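Local structure of putative creatinine amidohydrolase (Bacteroides fragilis, 3LUB) at residues R207-A212 / S216-P221; H37-T42 / S170-Y175; D49-A54 / L115-H120; P70-G75 / Q96-D101. The protein probably hydrolyses carbon-nitrogen bonds in linear amides, as a zinc-dependent member of the creatininase superfamily. All blocks are in the same frame, centred on the assembly; numbering follows the deposited sequence.

Contact 1: R207-A212 / S216-P221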
# COMPACT_ATOMS: atom_id res chain seq x y z
N ARG F 207 8.29 19.85 -17.64
CA ARG F 207 7.77 20.39 -18.89
C ARG F 207 6.37 19.83 -19.13
O ARG F 207 6.14 18.63 -18.96
CB ARG F 207 8.71 19.94 -20.03
CG ARG F 207 8.32 20.40 -21.43
CD ARG F 207 9.19 19.76 -22.54
NE ARG F 207 10.64 19.98 -22.42
CZ ARG F 207 11.31 21.04 -22.87
NH1 ARG F 207 10.70 22.08 -23.46
NH2 ARG F 207 12.63 21.10 -22.72
N HIS F 208 5.44 20.69 -19.54
CA HIS F 208 4.12 20.25 -19.99
C HIS F 208 4.17 20.05 -21.50
O HIS F 208 4.37 21.00 -22.26
CB HIS F 208 3.06 21.25 -19.58
CG HIS F 208 2.86 21.34 -18.10
ND1 HIS F 208 1.64 21.60 -17.53
CD2 HIS F 208 3.73 21.17 -17.08
CE1 HIS F 208 1.77 21.59 -16.21
NE2 HIS F 208 3.03 21.33 -15.91
N TRP F 209 4.01 18.80 -21.92
CA TRP F 209 4.17 18.42 -23.32
C TRP F 209 3.15 19.09 -24.22
O TRP F 209 3.47 19.51 -25.33
CB TRP F 209 4.11 16.90 -23.46
CG TRP F 209 5.36 16.35 -23.99
CD1 TRP F 209 5.58 15.91 -25.26
CD2 TRP F 209 6.60 16.21 -23.30
NE1 TRP F 209 6.86 15.47 -25.40
CE2 TRP F 209 7.53 15.67 -24.23
CE3 TRP F 209 7.03 16.50 -22.01
CZ2 TRP F 209 8.85 15.39 -23.90
CZ3 TRP F 209 8.35 16.23 -21.68
CH2 TRP F 209 9.25 15.68 -22.63
N ASP F 210 1.92 19.24 -23.70
CA ASP F 210 0.84 19.91 -24.43
C ASP F 210 1.10 21.40 -24.72
O ASP F 210 0.68 21.92 -25.74
CB ASP F 210 -0.51 19.73 -23.72
CG ASP F 210 -0.54 20.36 -22.35
OD1 ASP F 210 0.37 20.07 -21.55
OD2 ASP F 210 -1.48 21.15 -22.09
N LYS F 211 1.81 22.06 -23.82
CA LYS F 211 2.12 23.47 -23.99
C LYS F 211 3.44 23.68 -24.70
O LYS F 211 3.60 24.65 -25.42
CB LYS F 211 2.20 24.16 -22.63
CG LYS F 211 0.99 23.95 -21.76
CD LYS F 211 -0.25 24.62 -22.28
CE LYS F 211 -1.40 24.44 -21.29
NZ LYS F 211 -0.94 24.51 -19.85
N ALA F 212 4.39 22.76 -24.47
CA ALA F 212 5.80 22.94 -24.83
C ALA F 212 6.21 22.39 -26.19
O ALA F 212 7.27 22.75 -26.67
CB ALA F 212 6.75 22.30 -23.76
N SER F 216 5.61 16.31 -30.28
CA SER F 216 6.04 15.47 -29.14
C SER F 216 7.57 15.36 -29.04
O SER F 216 8.08 14.86 -28.05
CB SER F 216 5.38 14.08 -29.15
OG SER F 216 6.08 13.14 -29.94
N GLY F 217 8.29 15.85 -30.04
CA GLY F 217 9.75 15.92 -29.96
C GLY F 217 10.20 17.21 -29.30
O GLY F 217 9.51 18.24 -29.34
N VAL F 218 11.37 17.16 -28.68
CA VAL F 218 12.07 18.35 -28.17
C VAL F 218 13.48 18.36 -28.78
O VAL F 218 14.38 17.74 -28.26
CB VAL F 218 12.21 18.36 -26.60
CG1 VAL F 218 12.92 19.64 -26.12
CG2 VAL F 218 10.86 18.23 -25.93
N GLY F 219 13.64 19.09 -29.89
CA GLY F 219 14.90 19.12 -30.64
C GLY F 219 14.68 18.70 -32.09
O GLY F 219 13.93 17.74 -32.36
N ASN F 220 15.32 19.43 -33.02
CA ASN F 220 15.31 19.11 -34.46
C ASN F 220 16.25 17.94 -34.74
O ASN F 220 17.46 18.04 -34.51
CB ASN F 220 15.71 20.34 -35.30
CG ASN F 220 15.35 20.19 -36.76
OD1 ASN F 220 15.34 19.08 -37.30
ND2 ASN F 220 15.00 21.31 -37.41
N PRO F 221 15.70 16.79 -35.22
CA PRO F 221 16.45 15.58 -35.48
C PRO F 221 16.93 15.44 -36.92
O PRO F 221 17.48 14.40 -37.28
CB PRO F 221 15.40 14.51 -35.24
CG PRO F 221 14.18 15.12 -35.76
CD PRO F 221 14.28 16.57 -35.52
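Beside the two-zinc site of this creatininase-family subunit, R207, just ahead of the short helix 209-212, and W209, its first residue, meet S216 and V218 in the loop leading to helix 226-249. The side chain of W209 lies about 7 Å from a zinc ion and about 5 Å from that of zinc ligand E32. Its indole N-H points at the loop backbone: NE1 donates to S216 O over 3.0 Å, nearly straight at 162°. The acceptor lies in the ring plane, whereas the donor is tilted 34° out of the carbonyl plane. Farther round the six-membered ring, W209 CZ2 packs against V218 CG2 at 4.0 Å. R207 comes at V218 from the opposite direction. Its chain bends at chi3 (-57°), which lays one guanidinium face under the valine, V218 CG1 standing 3.7 Å above the plane. A212 CB sits at the guanidinium edge, and R207 CD lies over one face of the indole, toward its rim. Y253 of the second subunit packs on R207. One directed bond thus helps to fix the rotation of the indole, with R207 CD on one face, and binds the S216 carbonyl, while V218 covers a face of the arginine cation by apolar contact alone, the charge having a long, weak ion pair from NH2 to D162.

Contact 2: H37-T42 / S170-Y175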
# COMPACT_ATOMS: atom_id res chain seq x y z
N HIS F 37 8.58 10.28 -35.84
CA HIS F 37 9.38 9.38 -36.68
C HIS F 37 10.07 8.23 -35.93
O HIS F 37 10.47 7.24 -36.56
CB HIS F 37 10.44 10.17 -37.44
CG HIS F 37 11.48 10.79 -36.57
ND1 HIS F 37 11.16 11.63 -35.53
CD2 HIS F 37 12.83 10.67 -36.58
CE1 HIS F 37 12.28 12.00 -34.92
NE2 HIS F 37 13.30 11.43 -35.54
N LEU F 38 10.21 8.34 -34.60
CA LEU F 38 10.89 7.28 -33.87
C LEU F 38 9.88 6.36 -33.19
O LEU F 38 8.75 6.77 -32.90
CB LEU F 38 11.84 7.87 -32.84
CG LEU F 38 13.15 8.44 -33.36
CD1 LEU F 38 13.73 9.36 -32.25
CD2 LEU F 38 14.08 7.30 -33.79
N PRO F 39 10.30 5.12 -32.92
CA PRO F 39 9.43 4.17 -32.25
C PRO F 39 9.02 4.56 -30.83
O PRO F 39 9.82 5.14 -30.06
CB PRO F 39 10.26 2.88 -32.21
CG PRO F 39 11.52 3.15 -32.92
CD PRO F 39 11.62 4.55 -33.27
N TYR F 40 7.77 4.19 -30.50
CA TYR F 40 7.23 4.25 -29.13
C TYR F 40 8.13 3.60 -28.10
O TYR F 40 8.17 4.03 -26.96
CB TYR F 40 5.85 3.60 -29.03
CG TYR F 40 4.71 4.53 -29.39
CD1 TYR F 40 4.36 4.74 -30.70
CD2 TYR F 40 3.96 5.17 -28.40
CE1 TYR F 40 3.29 5.59 -31.02
CE2 TYR F 40 2.92 6.01 -28.72
CZ TYR F 40 2.58 6.22 -30.02
OH TYR F 40 1.51 7.05 -30.35
N LEU F 41 8.87 2.57 -28.51
CA LEU F 41 9.78 1.86 -27.59
C LEU F 41 11.24 2.24 -27.69
O LEU F 41 12.07 1.52 -27.20
CB LEU F 41 9.62 0.34 -27.78
CG LEU F 41 8.29 -0.27 -27.31
CD1 LEU F 41 8.34 -1.78 -27.48
CD2 LEU F 41 8.07 0.02 -25.83
N THR F 42 11.55 3.38 -28.30
CA THR F 42 12.94 3.92 -28.39
C THR F 42 13.70 3.84 -27.08
O THR F 42 14.85 3.44 -27.05
CB THR F 42 12.93 5.40 -28.90
OG1 THR F 42 12.33 5.47 -30.21
CG2 THR F 42 14.34 6.04 -28.90
N SER F 170 19.89 9.50 -34.38
CA SER F 170 21.11 8.96 -34.97
C SER F 170 21.38 7.57 -34.45
O SER F 170 21.74 6.70 -35.23
CB SER F 170 22.35 9.85 -34.69
OG SER F 170 22.25 11.10 -35.34
N VAL F 171 21.25 7.38 -33.14
CA VAL F 171 21.58 6.10 -32.54
C VAL F 171 20.55 5.04 -32.99
O VAL F 171 20.92 3.91 -33.24
CB VAL F 171 21.68 6.19 -31.01
CG1 VAL F 171 22.01 4.80 -30.40
CG2 VAL F 171 22.73 7.27 -30.59
N MSE F 172 19.29 5.42 -33.17
CA MSE F 172 18.27 4.50 -33.73
C MSE F 172 18.63 4.16 -35.18
O MSE F 172 18.51 3.02 -35.60
CB MSE F 172 16.86 5.10 -33.69
CG MSE F 172 15.76 4.12 -34.09
SE MSE F 172 15.70 2.50 -32.90
CE MSE F 172 15.05 3.27 -31.19
N MSE F 173 19.05 5.16 -35.96
CA MSE F 173 19.41 4.93 -37.36
C MSE F 173 20.54 3.94 -37.47
O MSE F 173 20.57 3.12 -38.40
CB MSE F 173 19.75 6.23 -38.08
CG MSE F 173 18.55 7.08 -38.42
SE MSE F 173 19.06 8.88 -39.00
CE MSE F 173 19.50 8.56 -41.00
N HIS F 174 21.45 3.99 -36.51
CA HIS F 174 22.57 3.04 -36.45
C HIS F 174 22.12 1.64 -36.11
O HIS F 174 22.37 0.70 -36.86
CB HIS F 174 23.60 3.54 -35.46
CG HIS F 174 24.64 2.54 -35.10
ND1 HIS F 174 25.52 2.01 -36.02
CD2 HIS F 174 25.01 2.03 -33.90
CE1 HIS F 174 26.35 1.19 -35.41
NE2 HIS F 174 26.06 1.18 -34.12
N TYR F 175 21.43 1.50 -34.99
CA TYR F 175 21.03 0.18 -34.50
C TYR F 175 19.85 -0.41 -35.25
O TYR F 175 19.85 -1.59 -35.48
CB TYR F 175 20.69 0.25 -33.00
CG TYR F 175 21.89 0.23 -32.08
CD1 TYR F 175 22.80 -0.82 -32.11
CD2 TYR F 175 22.10 1.25 -31.18
CE1 TYR F 175 23.90 -0.84 -31.26
CE2 TYR F 175 23.18 1.24 -30.33
CZ TYR F 175 24.06 0.18 -30.37
OH TYR F 175 25.13 0.20 -29.51
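M172 points from helix 166-175 at the loop 37-42 and meets three of its side chains in three different attitudes. CG stands anti to the backbone N (chi1 -172°), which sends the chain straight off the helix; two successive bends, at chi2 and chi3, then hook the methyl round into the loop. The root of the side chain belongs to L38. The two run past each other in opposite directions, with L38 CD2 3.5 Å from M172 CB and 3.6 Å from CG. P39 and M172 reach toward each other, the ring's CG 3.9 Å from M172 CE. T42 crosses the same methyl obliquely, with OG1 3.6 Å and CG2 3.7 Å from M172 CE, so one methyl spans both branches of the threonine.

P39 to T42 form a type I beta turn, closed by T42 N to P39 O at 3.0 Å. T42 OG1 also points at this oxygen, in its carbonyl plane, but the modelled separation is too short to trust in detail. T42 opens helix 42-62 just before D43, which binds both zinc ions; its side chain is about 4 Å from one zinc and from E168, a zinc ligand on the same helix as M172. On the far side of the loop, Y40 packs on V16 of the third subunit. No hydrogen bond spans the contact: the selenomethionine, with selenium in place of the methionine sulfur, supplies apolar van der Waals packing beside the metal site, against a loop whose turn is closed by its own backbone bond.

Contact 3: D49-A54 / L115-H120. With ZN (zinc ion), chain B.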
# COMPACT_ATOMS: atom_id res chain seq x y z
N ASP F 49 20.18 -2.48 -26.73
CA ASP F 49 21.25 -2.66 -27.76
C ASP F 49 22.64 -2.21 -27.28
O ASP F 49 23.63 -2.95 -27.46
CB ASP F 49 20.84 -1.96 -29.05
CG ASP F 49 19.68 -2.66 -29.76
OD1 ASP F 49 19.17 -3.69 -29.21
OD2 ASP F 49 19.26 -2.18 -30.84
N ILE F 50 22.73 -1.06 -26.62
CA ILE F 50 23.99 -0.63 -25.99
C ILE F 50 24.50 -1.64 -24.96
O ILE F 50 25.68 -2.01 -24.96
CB ILE F 50 23.86 0.77 -25.35
CG1 ILE F 50 23.64 1.83 -26.45
CG2 ILE F 50 25.08 1.09 -24.46
CD1 ILE F 50 23.12 3.13 -25.95
N ALA F 51 23.63 -2.09 -24.07
CA ALA F 51 24.04 -2.99 -22.99
C ALA F 51 24.50 -4.34 -23.50
O ALA F 51 25.47 -4.91 -22.99
CB ALA F 51 22.90 -3.15 -21.95
N VAL F 52 23.83 -4.87 -24.52
CA VAL F 52 24.26 -6.14 -25.15
C VAL F 52 25.64 -5.97 -25.80
O VAL F 52 26.54 -6.81 -25.58
CB VAL F 52 23.20 -6.67 -26.16
CG1 VAL F 52 23.77 -7.78 -27.09
CG2 VAL F 52 22.02 -7.20 -25.41
N GLU F 53 25.84 -4.87 -26.51
CA GLU F 53 27.15 -4.57 -27.10
C GLU F 53 28.25 -4.47 -26.03
O GLU F 53 29.31 -4.97 -26.22
CB GLU F 53 27.10 -3.27 -27.89
CG GLU F 53 27.10 -3.38 -29.39
CD GLU F 53 27.74 -2.17 -30.06
OE1 GLU F 53 28.99 -2.15 -30.14
OE2 GLU F 53 27.01 -1.23 -30.48
N ALA F 54 27.97 -3.81 -24.91
CA ALA F 54 28.96 -3.67 -23.84
C ALA F 54 29.20 -5.00 -23.14
O ALA F 54 30.34 -5.28 -22.73
CB ALA F 54 28.57 -2.60 -22.84
N LEU F 115 23.04 -3.47 -12.63
CA LEU F 115 23.02 -2.12 -13.17
C LEU F 115 21.70 -1.89 -13.86
O LEU F 115 21.34 -2.66 -14.75
CB LEU F 115 24.15 -1.88 -14.16
CG LEU F 115 24.11 -0.50 -14.83
CD1 LEU F 115 24.55 0.54 -13.82
CD2 LEU F 115 24.90 -0.44 -16.10
N ILE F 116 21.01 -0.82 -13.48
CA ILE F 116 19.84 -0.33 -14.20
C ILE F 116 20.32 0.67 -15.26
O ILE F 116 20.87 1.70 -14.92
CB ILE F 116 18.79 0.37 -13.27
CG1 ILE F 116 18.36 -0.57 -12.13
CG2 ILE F 116 17.59 0.79 -14.10
CD1 ILE F 116 17.70 0.12 -10.92
N LEU F 117 20.16 0.31 -16.54
CA LEU F 117 20.55 1.19 -17.63
C LEU F 117 19.29 1.81 -18.24
O LEU F 117 18.55 1.16 -19.00
CB LEU F 117 21.37 0.44 -18.70
CG LEU F 117 22.00 1.28 -19.83
CD1 LEU F 117 22.94 2.36 -19.29
CD2 LEU F 117 22.72 0.39 -20.83
N SER F 118 19.03 3.07 -17.89
CA SER F 118 17.82 3.72 -18.31
C SER F 118 17.97 4.38 -19.68
O SER F 118 18.99 4.95 -20.01
CB SER F 118 17.34 4.75 -17.26
OG SER F 118 16.05 5.28 -17.61
N GLY F 119 16.88 4.33 -20.44
CA GLY F 119 16.76 5.03 -21.71
C GLY F 119 15.88 6.24 -21.60
O GLY F 119 15.74 6.96 -22.58
N HIS F 120 15.30 6.48 -20.44
CA HIS F 120 14.33 7.56 -20.27
C HIS F 120 14.71 8.48 -19.09
O HIS F 120 14.81 8.04 -17.96
CB HIS F 120 12.94 6.94 -20.13
CG HIS F 120 11.85 7.92 -19.82
ND1 HIS F 120 11.57 9.00 -20.62
CD2 HIS F 120 10.96 7.96 -18.79
CE1 HIS F 120 10.56 9.68 -20.10
NE2 HIS F 120 10.18 9.08 -18.98
ZN ZN B . 11.90 9.25 -22.89
O HOH W 1 13.60 10.24 -24.37
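No ring takes part where I50 and A51 meet L117; the flat group is the imidazole of H120, just past the end of the strand, where it meets a zinc ion. H120 ND1 binds the metal at 2.3 Å, and water 1 lies at 2.5 Å from the zinc; E32 and D43 complete the shell. The other nitrogen, NE2, is hydrogen-bonded to A76 O, which together with the metal fixes the rotation of the ring. The ring of H77 meets that of H120 with the planes about 40° apart. S118 OG donates to H120 O at 3.0 Å, tying the strand end to the metal-binding residue.

The packing itself is apolar. With CG anti to its backbone N (chi1 -173°), L117 extends toward the helix, and its CD2 rests 3.7 Å from A51 CB. I50 CG2 flanks the same methyl more loosely, at 4.4 Å. The contact seats helix 42-62 on strand 113-118, which runs between strands 23-28 and 140-145 in the parallel sheet; W146 touches both I50 and L117, and helix 226-249 adds L240 against I50 and A54.

Contact 4: P70-G75 / Q96-D101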
# COMPACT_ATOMS: atom_id res chain seq x y z
N PRO F 70 15.27 -8.48 -20.15
CA PRO F 70 14.33 -7.79 -21.04
C PRO F 70 14.09 -6.34 -20.58
O PRO F 70 13.95 -6.07 -19.39
CB PRO F 70 13.07 -8.64 -20.93
CG PRO F 70 13.56 -9.98 -20.51
CD PRO F 70 14.64 -9.66 -19.54
N PRO F 71 14.04 -5.41 -21.53
CA PRO F 71 13.75 -4.02 -21.11
C PRO F 71 12.38 -3.79 -20.41
O PRO F 71 11.39 -4.41 -20.76
CB PRO F 71 13.87 -3.23 -22.40
CG PRO F 71 14.10 -4.17 -23.47
CD PRO F 71 14.23 -5.54 -22.97
N VAL F 72 12.34 -2.89 -19.42
CA VAL F 72 11.11 -2.58 -18.74
C VAL F 72 10.47 -1.43 -19.50
O VAL F 72 11.07 -0.37 -19.63
CB VAL F 72 11.34 -2.21 -17.23
CG1 VAL F 72 10.03 -2.14 -16.51
CG2 VAL F 72 12.24 -3.19 -16.56
N PRO F 73 9.25 -1.62 -20.04
CA PRO F 73 8.71 -0.55 -20.85
C PRO F 73 7.83 0.45 -20.07
O PRO F 73 6.93 1.04 -20.66
CB PRO F 73 7.86 -1.33 -21.85
CG PRO F 73 7.28 -2.43 -21.01
CD PRO F 73 8.32 -2.76 -19.96
N PHE F 74 8.06 0.60 -18.76
CA PHE F 74 7.19 1.39 -17.89
C PHE F 74 7.96 2.60 -17.37
O PHE F 74 8.70 2.48 -16.38
CB PHE F 74 6.60 0.54 -16.75
CG PHE F 74 5.73 -0.57 -17.24
CD1 PHE F 74 4.50 -0.30 -17.81
CD2 PHE F 74 6.14 -1.88 -17.16
CE1 PHE F 74 3.72 -1.31 -18.34
CE2 PHE F 74 5.35 -2.91 -17.68
CZ PHE F 74 4.14 -2.62 -18.27
N GLY F 75 7.74 3.73 -18.06
CA GLY F 75 8.35 5.02 -17.76
C GLY F 75 7.46 5.95 -16.96
O GLY F 75 6.28 5.71 -16.86
N GLN F 96 8.65 0.91 -8.38
CA GLN F 96 9.36 0.38 -7.23
C GLN F 96 8.93 -1.06 -6.97
O GLN F 96 9.74 -1.90 -6.64
CB GLN F 96 9.14 1.27 -6.01
CG GLN F 96 9.81 0.78 -4.76
CD GLN F 96 9.62 1.73 -3.58
OE1 GLN F 96 10.01 2.90 -3.63
NE2 GLN F 96 9.05 1.20 -2.49
N ALA F 97 7.66 -1.35 -7.13
CA ALA F 97 7.17 -2.71 -6.98
C ALA F 97 7.82 -3.63 -7.99
O ALA F 97 8.18 -4.74 -7.65
CB ALA F 97 5.63 -2.75 -7.14
N ILE F 98 7.97 -3.16 -9.23
CA ILE F 98 8.64 -3.92 -10.29
C ILE F 98 10.08 -4.26 -9.89
O ILE F 98 10.46 -5.44 -9.91
CB ILE F 98 8.62 -3.17 -11.66
CG1 ILE F 98 7.18 -3.16 -12.24
CG2 ILE F 98 9.57 -3.84 -12.65
CD1 ILE F 98 6.95 -2.12 -13.35
N LEU F 99 10.85 -3.24 -9.50
CA LEU F 99 12.27 -3.43 -9.12
C LEU F 99 12.41 -4.32 -7.88
O LEU F 99 13.29 -5.17 -7.83
CB LEU F 99 12.96 -2.09 -8.84
CG LEU F 99 14.47 -2.07 -8.54
CD1 LEU F 99 15.27 -2.75 -9.67
CD2 LEU F 99 14.95 -0.67 -8.33
N GLU F 100 11.53 -4.15 -6.90
CA GLU F 100 11.46 -5.07 -5.76
C GLU F 100 11.32 -6.50 -6.21
O GLU F 100 12.02 -7.38 -5.71
CB GLU F 100 10.29 -4.69 -4.82
CG GLU F 100 10.60 -3.40 -4.04
CD GLU F 100 9.47 -2.88 -3.17
OE1 GLU F 100 8.34 -3.34 -3.34
OE2 GLU F 100 9.75 -2.00 -2.31
N ASP F 101 10.41 -6.76 -7.16
CA ASP F 101 10.17 -8.14 -7.59
C ASP F 101 11.36 -8.70 -8.37
O ASP F 101 11.70 -9.85 -8.20
CB ASP F 101 8.85 -8.28 -8.38
CG ASP F 101 7.61 -8.13 -7.49
OD1 ASP F 101 7.73 -8.10 -6.26
OD2 ASP F 101 6.51 -8.01 -8.03
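I98 reaches from helix 92-108 toward V72 and F74, its side chain splitting at CB into two branches that take one partner each. The CG2 branch, anti to the backbone N, approaches V72 CG1 at 4.2 Å, methyl to methyl. The other branch leaves with CG1 anti to the carbonyl carbon (chi1 -71°) and stays extended at chi2 (163°). At its tip, CD1 comes to 3.9 Å from F74 CD2, reaching the ring obliquely, and the two side chains cross at about a right angle. P73 CG lies 3.9 Å above one face of that phenyl ring, toward the rim.

The loop 70-75 leaves strand 66-68, and helix 92-108 lies on the beta-alpha-beta crossover from there to strand 113-118. Between these two parallel strands runs strand 23-28, whose W28 is touched by both V72 and I98, so the pair packs on the strand that the connection passes. Polar bonds hold the loop: W28 NE1 and Q95 NE2 are both hydrogen-bonded to F74 O. The hydrophobic pairing continues across a subunit interface, where F74 of the third subunit packs on I98 and its I98 packs on F74. Two and three residues on, E100 and D101 form salt bridges with R91 of that subunit. Q96 NE2 donates to E100 OE2 at 3.3 Å, from above the carboxylate plane.

From the N terminus, segment 37-42 opens the longest loop, which contact 2 closes on helix 166-175. Within it, 49-54 opens the loop of contact 3, and within that contact 4 closes the short excursion from 70-75 to 96-101; strand 113-118 then completes contact 3. The loop of contact 2 thus encloses that of contact 3, which encloses that of contact 4; none cross. Contact 1 follows separately, late in the chain. Neighbours touch: Y175 of contact 2 probably hydrogen-bonds E53 of contact 3, I116 of contact 3 packs on L99 of contact 4, and P221 of contact 1 packs on H37 of contact 2. Together they join helices on the parallel sheet to the loops round the zinc ions.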